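Local coordinates for superoxide dismutase (PDB 4F2N), which probably catalyses the disproportionation of superoxide into oxygen and hydrogen peroxide at an iron centre, as iron superoxide dismutases do, at residues B[36-41]-B[53-58]; B[27-32]-B[104-109]; B[64-69]-B[191-196]. All blocks are in the same frame, centred on the assembly; numbering follows the deposited sequence.

Interaction 1. Residues B[36-41]-B[53-58]; sequences PTLGFN and RQLELH. With FE2 (Fe (II) ion), chain N.
The Phe40 ring meets Leu55 at its edge: methyl CD2 of Leu55 lies near the ring plane, 3.9 Å from Phe40 CE1. One face of the same ring is taken by its own segment, with Leu38 CB 4.1 Å above the plane and over the ring centre, so the face is covered from within the loop and the edge from the helix. Ile46 and Pro117 also touch Phe40. The setting is the alpha-hairpin domain of the iron/manganese superoxide dismutases, where the loop before helix 52-71 lays Leu38 and Phe40 against Leu55 in the first turn of that helix. Phe40 adopts a chi1 of 44°, with CG between the backbone N and the carbonyl carbon, and this swings the ring toward the helix although its CB does not head there directly. Leu38 adds a looser apolar contact, CD1 to Leu55 CD2 at 4.3 Å, so a single leucine methyl serves both loop residues; Trp112 of helix 96-113 packs on both leucines. A second flat group, the Arg53 guanidinium, has Leu57 CD2 3.6 Å above one face and the Glu56 carboxylate at its edge. Arg53 NH1 forms a salt bridge with Glu56 OE1 at 3.0 Å, weak as a hydrogen bond, while NH2 pairs with Glu202 of the second subunit. One turn beyond Leu55 the helix supplies an iron ligand: His58 NE2 binds the metal at 2.2 Å, almost directly opposite water 1.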
# COMPACT_ATOMS: atom_id res chain seq x y z
N PRO B 36 11.61 -6.28 18.11
CA PRO B 36 12.41 -7.48 18.36
C PRO B 36 13.90 -7.29 18.11
O PRO B 36 14.31 -6.47 17.26
CB PRO B 36 11.85 -8.49 17.35
CG PRO B 36 11.31 -7.66 16.25
CD PRO B 36 10.80 -6.39 16.88
N THR B 37 14.69 -8.03 18.87
CA THR B 37 16.13 -8.09 18.67
C THR B 37 16.38 -8.86 17.36
O THR B 37 15.87 -9.96 17.19
CB THR B 37 16.81 -8.79 19.87
OG1 THR B 37 16.45 -8.11 21.08
CG2 THR B 37 18.34 -8.80 19.72
N LEU B 38 17.13 -8.28 16.44
CA LEU B 38 17.39 -8.93 15.15
C LEU B 38 18.49 -9.99 15.27
O LEU B 38 19.43 -9.83 16.06
CB LEU B 38 17.74 -7.89 14.08
CG LEU B 38 16.67 -6.84 13.74
CD1 LEU B 38 17.21 -5.84 12.73
CD2 LEU B 38 15.39 -7.46 13.20
N GLY B 39 18.38 -11.06 14.48
CA GLY B 39 19.42 -12.12 14.48
C GLY B 39 20.82 -11.65 14.09
O GLY B 39 21.77 -12.43 14.10
N PHE B 40 20.96 -10.36 13.79
CA PHE B 40 22.14 -9.84 13.10
C PHE B 40 22.23 -8.34 13.38
O PHE B 40 21.33 -7.77 13.99
CB PHE B 40 22.01 -10.09 11.59
CG PHE B 40 20.64 -9.76 11.05
CD1 PHE B 40 20.35 -8.49 10.57
CD2 PHE B 40 19.63 -10.73 11.03
CE1 PHE B 40 19.09 -8.19 10.09
CE2 PHE B 40 18.36 -10.43 10.56
CZ PHE B 40 18.08 -9.15 10.08
N ASN B 41 23.30 -7.71 12.92
CA ASN B 41 23.52 -6.29 13.17
C ASN B 41 22.76 -5.38 12.18
O ASN B 41 23.09 -5.35 10.99
CB ASN B 41 25.04 -6.02 13.15
CG ASN B 41 25.39 -4.55 13.06
OD1 ASN B 41 24.64 -3.68 13.53
ND2 ASN B 41 26.54 -4.26 12.46
N ARG B 53 20.38 1.38 4.75
CA ARG B 53 19.31 2.38 4.83
C ARG B 53 17.92 1.74 4.63
O ARG B 53 16.98 2.10 5.33
CB ARG B 53 19.55 3.57 3.90
CG ARG B 53 18.42 4.61 3.88
CD ARG B 53 18.17 5.18 5.28
NE ARG B 53 17.48 6.47 5.25
CZ ARG B 53 17.28 7.23 6.32
NH1 ARG B 53 17.75 6.84 7.51
NH2 ARG B 53 16.67 8.40 6.21
N GLN B 54 17.80 0.79 3.70
CA GLN B 54 16.48 0.11 3.52
C GLN B 54 16.04 -0.57 4.81
O GLN B 54 14.85 -0.49 5.21
CB GLN B 54 16.55 -0.91 2.37
CG GLN B 54 15.32 -1.78 2.18
CD GLN B 54 14.14 -0.99 1.60
OE1 GLN B 54 13.95 -0.93 0.38
NE2 GLN B 54 13.37 -0.37 2.48
N LEU B 55 16.97 -1.24 5.48
CA LEU B 55 16.61 -1.94 6.73
C LEU B 55 16.33 -0.95 7.84
O LEU B 55 15.41 -1.15 8.65
CB LEU B 55 17.71 -2.92 7.18
CG LEU B 55 17.42 -3.67 8.49
CD1 LEU B 55 16.15 -4.51 8.38
CD2 LEU B 55 18.60 -4.55 8.87
N GLU B 56 17.12 0.12 7.90
CA GLU B 56 16.96 1.15 8.94
C GLU B 56 15.56 1.78 8.86
O GLU B 56 14.86 1.92 9.89
CB GLU B 56 18.03 2.23 8.82
CG GLU B 56 17.87 3.34 9.84
CD GLU B 56 18.91 4.43 9.76
OE1 GLU B 56 19.47 4.71 8.66
OE2 GLU B 56 19.16 5.03 10.82
N LEU B 57 15.15 2.17 7.65
CA LEU B 57 13.80 2.72 7.45
C LEU B 57 12.78 1.71 7.91
O LEU B 57 11.86 2.03 8.67
CB LEU B 57 13.55 3.03 5.97
CG LEU B 57 14.39 4.20 5.43
CD1 LEU B 57 14.26 4.28 3.92
CD2 LEU B 57 14.00 5.51 6.12
N HIS B 58 12.94 0.47 7.46
CA HIS B 58 11.86 -0.51 7.62
C HIS B 58 11.68 -0.90 9.07
O HIS B 58 10.54 -0.99 9.59
CB HIS B 58 12.19 -1.77 6.80
CG HIS B 58 10.96 -2.60 6.47
ND1 HIS B 58 10.99 -3.61 5.59
CD2 HIS B 58 9.63 -2.50 6.92
CE1 HIS B 58 9.74 -4.13 5.48
NE2 HIS B 58 8.93 -3.45 6.29
FE FE2 N . 6.75 -3.53 6.16
O HOH W 1 4.52 -3.78 5.92

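Interaction 2. Residues B[27-32]-B[104-109]; sequences PHLRYP and QHFNHS. With FE2 (Fe (II) ion), chain N.
Leu29 makes all the direct contacts of segment 27-32 with segment 104-109, meeting His105, Phe106 and Ser109 within the alpha-hairpin domain of the iron/manganese superoxide dismutase fold. Along the helix, Gln104 faces the metal side: its NE2 donates to the iron-bound water 1 and also bonds to Tyr66 OH. A glutamine reaching the metal-bound solvent from this domain is characteristic of the iron enzymes, and here its OE1 takes bonds from Asn107 ND2 and Trp156 NE1, which should fix the amide's orientation. His105 points the other way, to the loop. Leu29 CD2 sits over one face of its imidazole, toward the rim, 4.2 Å from the ring centroid and 17° off the normal, a CH-pi contact; Leu29 CD1 comes to 3.7 Å from His105 NE2. Both polar ring atoms are engaged: ND1 with His63 NE2, and NE2 with water 2, which lies in the ring plane and donates to Arg30 O, bridging helix and loop. At Phe106 the leucine touches chiefly the backbone, CD2 to CA at 3.7 Å. Asn107 turns from the loop toward strand 155-161. His108 ND1 donates to Gln104 O at 2.8 Å with the acceptor in the ring plane, which fits coordination of the iron through NE2. Separately, His108 N reaches Gln104 O from the opposite face of the carbonyl. Ser109 closes the patch. Its OG is turned beside the backbone N (chi1 -63°) and bonds to His105 O at 2.9 Å, which places OG 3.5 Å from Leu29 CD1.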
# COMPACT_ATOMS: atom_id res chain seq x y z
N PRO B 27 5.23 -17.50 20.02
CA PRO B 27 4.78 -17.40 21.42
C PRO B 27 5.59 -16.44 22.28
O PRO B 27 5.08 -15.96 23.28
CB PRO B 27 4.95 -18.84 21.96
CG PRO B 27 5.78 -19.55 20.97
CD PRO B 27 5.65 -18.87 19.65
N HIS B 28 6.84 -16.15 21.90
CA HIS B 28 7.67 -15.17 22.63
C HIS B 28 7.28 -13.73 22.33
O HIS B 28 7.68 -12.82 23.06
CB HIS B 28 9.11 -15.37 22.26
CG HIS B 28 9.34 -15.15 20.80
ND1 HIS B 28 9.13 -16.14 19.87
CD2 HIS B 28 9.62 -13.98 20.08
CE1 HIS B 28 9.36 -15.64 18.64
NE2 HIS B 28 9.65 -14.31 18.76
N LEU B 29 6.50 -13.50 21.27
CA LEU B 29 6.07 -12.12 20.92
C LEU B 29 4.88 -11.65 21.75
O LEU B 29 3.74 -12.05 21.52
CB LEU B 29 5.81 -11.95 19.41
CG LEU B 29 5.82 -10.48 18.92
CD1 LEU B 29 7.25 -9.95 18.88
CD2 LEU B 29 5.18 -10.35 17.55
N ARG B 30 5.14 -10.76 22.70
CA ARG B 30 4.15 -10.45 23.74
C ARG B 30 3.87 -8.97 23.91
O ARG B 30 4.58 -8.14 23.35
CB ARG B 30 4.53 -11.09 25.08
CG ARG B 30 4.75 -12.59 24.95
CD ARG B 30 4.40 -13.39 26.19
NE ARG B 30 4.18 -14.78 25.78
CZ ARG B 30 3.14 -15.53 26.13
NH1 ARG B 30 2.20 -15.05 26.95
NH2 ARG B 30 3.07 -16.77 25.68
N TYR B 31 2.80 -8.65 24.63
CA TYR B 31 2.45 -7.28 25.01
C TYR B 31 2.89 -7.02 26.49
O TYR B 31 2.75 -7.91 27.29
CB TYR B 31 0.94 -7.07 24.85
CG TYR B 31 0.53 -5.63 24.98
CD1 TYR B 31 0.50 -4.79 23.86
CD2 TYR B 31 0.21 -5.10 26.24
CE1 TYR B 31 0.14 -3.46 24.00
CE2 TYR B 31 -0.15 -3.77 26.37
CZ TYR B 31 -0.17 -2.96 25.25
OH TYR B 31 -0.53 -1.64 25.39
N PRO B 32 3.40 -5.80 26.84
CA PRO B 32 3.61 -4.62 26.00
C PRO B 32 4.57 -4.91 24.86
O PRO B 32 5.55 -5.65 25.04
CB PRO B 32 4.21 -3.58 26.97
CG PRO B 32 3.83 -4.05 28.34
CD PRO B 32 3.83 -5.56 28.24
N GLN B 104 0.39 -5.76 12.11
CA GLN B 104 1.66 -5.29 11.51
C GLN B 104 2.87 -5.58 12.39
O GLN B 104 3.97 -5.90 11.88
CB GLN B 104 1.61 -3.80 11.12
CG GLN B 104 0.74 -3.53 9.89
CD GLN B 104 1.36 -4.11 8.59
OE1 GLN B 104 1.27 -5.32 8.33
NE2 GLN B 104 1.98 -3.25 7.79
N HIS B 105 2.72 -5.46 13.72
CA HIS B 105 3.82 -5.80 14.63
C HIS B 105 4.19 -7.26 14.48
O HIS B 105 5.36 -7.61 14.29
CB HIS B 105 3.50 -5.43 16.09
CG HIS B 105 4.55 -5.87 17.09
ND1 HIS B 105 5.88 -5.82 16.83
CD2 HIS B 105 4.42 -6.35 18.41
CE1 HIS B 105 6.56 -6.25 17.91
NE2 HIS B 105 5.68 -6.59 18.87
N PHE B 106 3.19 -8.12 14.51
CA PHE B 106 3.42 -9.55 14.34
C PHE B 106 4.02 -9.81 12.95
O PHE B 106 5.02 -10.56 12.84
CB PHE B 106 2.10 -10.33 14.51
CG PHE B 106 2.21 -11.78 14.07
CD1 PHE B 106 2.61 -12.75 14.98
CD2 PHE B 106 1.97 -12.15 12.75
CE1 PHE B 106 2.77 -14.09 14.58
CE2 PHE B 106 2.12 -13.47 12.33
CZ PHE B 106 2.52 -14.45 13.26
N ASN B 107 3.44 -9.22 11.91
CA ASN B 107 3.87 -9.54 10.53
C ASN B 107 5.33 -9.20 10.35
O ASN B 107 6.08 -10.00 9.78
CB ASN B 107 3.03 -8.80 9.48
CG ASN B 107 1.59 -9.26 9.47
OD1 ASN B 107 1.26 -10.36 9.94
ND2 ASN B 107 0.72 -8.42 8.92
N HIS B 108 5.75 -8.03 10.85
CA HIS B 108 7.17 -7.61 10.71
C HIS B 108 8.09 -8.47 11.55
O HIS B 108 9.18 -8.84 11.09
CB HIS B 108 7.38 -6.12 11.06
CG HIS B 108 6.87 -5.17 9.97
ND1 HIS B 108 5.57 -4.78 9.90
CD2 HIS B 108 7.51 -4.63 8.87
CE1 HIS B 108 5.39 -4.01 8.82
NE2 HIS B 108 6.57 -3.92 8.17
N SER B 109 7.69 -8.79 12.78
CA SER B 109 8.49 -9.66 13.65
C SER B 109 8.76 -11.00 13.00
O SER B 109 9.87 -11.53 13.06
CB SER B 109 7.82 -9.84 15.02
OG SER B 109 7.74 -8.57 15.66
FE FE2 N . 6.75 -3.53 6.16
O HOH W 2 6.37 -7.60 21.43
O HOH W 1 4.52 -3.78 5.92

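Interaction 3. Residues B[64-69]-B[191-196]; sequences SAYVDK and DVWEHA. With FE2 (Fe (II) ion), chain N.
This is a small buried aromatic contact joining the two domains: Tyr66 reaches from helix 52-71 of the alpha-hairpin domain to Trp193, in the loop that follows strand 185-191 of the C-terminal domain. The phenol does not stack on the indole; only its hydroxyl oxygen comes over the indole face, at the rim near CH2 and CZ3, with OH to Trp193 CH2 at 3.7 Å. The same OH approaches His195 CE1 obliquely, at 4.5 Å. Water 1, the solvent ligand of the iron, lies on the same indole face, 3.1 Å above the plane and toward the rim. Tyr66 OH is hydrogen-bonded to Gln104 NE2, and Trp193 NE1 bonds to Asn175 O. Asp191 OD2 coordinates the iron at 1.9 Å, while OD1 accepts from Trp193 N at 3.1 Å in an Asx turn, met from above the carboxylate plane. His195 completes this segment's share of the ligands with NE2 at 2.1 Å from the metal, and Glu194 of the second subunit bonds to its ND1. The sequence Asp-Val-Trp-Glu-His-Ala, with its first Asp and its His as ligands, matches the signature of the iron/manganese superoxide dismutase active site.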
# COMPACT_ATOMS: atom_id res chain seq x y z
N SER B 64 9.01 0.23 14.13
CA SER B 64 9.01 0.95 15.40
C SER B 64 7.71 1.73 15.63
O SER B 64 7.20 1.77 16.75
CB SER B 64 10.21 1.88 15.49
OG SER B 64 10.21 2.50 16.77
N ALA B 65 7.17 2.34 14.58
CA ALA B 65 5.95 3.12 14.74
C ALA B 65 4.76 2.23 15.12
O ALA B 65 3.91 2.65 15.90
CB ALA B 65 5.64 3.93 13.47
N TYR B 66 4.68 1.03 14.55
CA TYR B 66 3.60 0.08 14.92
C TYR B 66 3.72 -0.33 16.39
O TYR B 66 2.73 -0.44 17.10
CB TYR B 66 3.67 -1.19 14.05
CG TYR B 66 3.36 -0.94 12.58
CD1 TYR B 66 2.12 -0.43 12.18
CD2 TYR B 66 4.30 -1.24 11.60
CE1 TYR B 66 1.82 -0.22 10.83
CE2 TYR B 66 4.01 -1.03 10.26
CZ TYR B 66 2.76 -0.52 9.88
OH TYR B 66 2.49 -0.34 8.55
N VAL B 67 4.95 -0.58 16.84
CA VAL B 67 5.20 -0.96 18.27
C VAL B 67 4.72 0.18 19.17
O VAL B 67 3.99 -0.04 20.16
CB VAL B 67 6.70 -1.31 18.49
CG1 VAL B 67 7.08 -1.36 19.98
CG2 VAL B 67 7.03 -2.63 17.79
N ASP B 68 5.10 1.40 18.81
CA ASP B 68 4.79 2.57 19.65
C ASP B 68 3.29 2.81 19.70
O ASP B 68 2.72 3.07 20.77
CB ASP B 68 5.54 3.83 19.17
CG ASP B 68 7.07 3.73 19.37
OD1 ASP B 68 7.57 2.78 20.02
OD2 ASP B 68 7.79 4.61 18.88
N LYS B 69 2.62 2.71 18.55
CA LYS B 69 1.18 2.97 18.50
C LYS B 69 0.41 1.89 19.26
O LYS B 69 -0.50 2.20 20.06
CB LYS B 69 0.71 3.09 17.05
CG LYS B 69 -0.77 3.41 16.87
CD LYS B 69 -1.10 4.79 17.38
CE LYS B 69 -2.55 5.11 17.06
NZ LYS B 69 -2.75 6.58 17.12
N ASP B 191 7.13 -9.36 2.87
CA ASP B 191 6.41 -8.08 2.93
C ASP B 191 6.38 -7.49 1.51
O ASP B 191 7.45 -7.35 0.90
CB ASP B 191 7.21 -7.13 3.85
CG ASP B 191 6.48 -5.85 4.19
OD1 ASP B 191 5.34 -5.63 3.70
OD2 ASP B 191 7.03 -5.05 5.01
N VAL B 192 5.20 -7.20 0.97
CA VAL B 192 5.14 -6.51 -0.31
C VAL B 192 4.44 -5.15 -0.22
O VAL B 192 4.00 -4.59 -1.23
CB VAL B 192 4.60 -7.37 -1.47
CG1 VAL B 192 5.51 -8.56 -1.75
CG2 VAL B 192 3.22 -7.89 -1.10
N TRP B 193 4.35 -4.58 0.99
CA TRP B 193 4.18 -3.12 1.08
C TRP B 193 5.31 -2.51 0.32
O TRP B 193 6.46 -3.01 0.38
CB TRP B 193 4.26 -2.67 2.53
CG TRP B 193 2.98 -2.91 3.32
CD1 TRP B 193 2.38 -4.12 3.63
CD2 TRP B 193 2.22 -1.89 4.03
NE1 TRP B 193 1.26 -3.93 4.43
CE2 TRP B 193 1.11 -2.60 4.70
CE3 TRP B 193 2.31 -0.49 4.14
CZ2 TRP B 193 0.15 -1.91 5.45
CZ3 TRP B 193 1.34 0.19 4.91
CH2 TRP B 193 0.29 -0.51 5.55
N GLU B 194 5.05 -1.39 -0.37
CA GLU B 194 6.08 -0.79 -1.23
C GLU B 194 7.28 -0.34 -0.43
O GLU B 194 8.42 -0.37 -0.94
CB GLU B 194 5.52 0.38 -2.06
CG GLU B 194 4.53 -0.08 -3.12
CD GLU B 194 3.94 1.06 -3.95
OE1 GLU B 194 3.40 2.04 -3.36
OE2 GLU B 194 4.00 0.95 -5.21
N HIS B 195 7.06 0.07 0.82
CA HIS B 195 8.19 0.44 1.68
C HIS B 195 9.16 -0.69 1.94
O HIS B 195 10.31 -0.42 2.33
CB HIS B 195 7.73 1.07 3.02
CG HIS B 195 7.12 0.09 3.99
ND1 HIS B 195 5.83 0.21 4.44
CD2 HIS B 195 7.66 -1.05 4.62
CE1 HIS B 195 5.56 -0.81 5.31
NE2 HIS B 195 6.68 -1.59 5.41
N ALA B 196 8.76 -1.96 1.74
CA ALA B 196 9.69 -3.06 2.04
C ALA B 196 10.85 -3.05 1.06
O ALA B 196 11.98 -3.49 1.39
CB ALA B 196 8.99 -4.42 2.03
FE FE2 N . 6.75 -3.53 6.16
O HOH W 1 4.52 -3.78 5.92

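How the interactions relate
The three contacts illustrate how a metal site is assembled from both domains, each carrying ligands of one iron. Interaction 1 is only partly buried and purely apolar across its segments; interaction 2 is buried and sets a leucine against an imidazole face and a serine hydroxyl, with a bridging water; interaction 3, the smallest in area, is buried beside the metal and brings a hydroxyl to an indole. Helix 52-71 serves interactions 1 and 3, helix 96-113 interaction 2. Only interaction 3 leaves the alpha-hairpin domain for the C-terminal one. All three come near the second subunit: interaction 1 by a salt bridge, interaction 2 by slight packing, interaction 3 by hydrogen bonds and an aromatic contact.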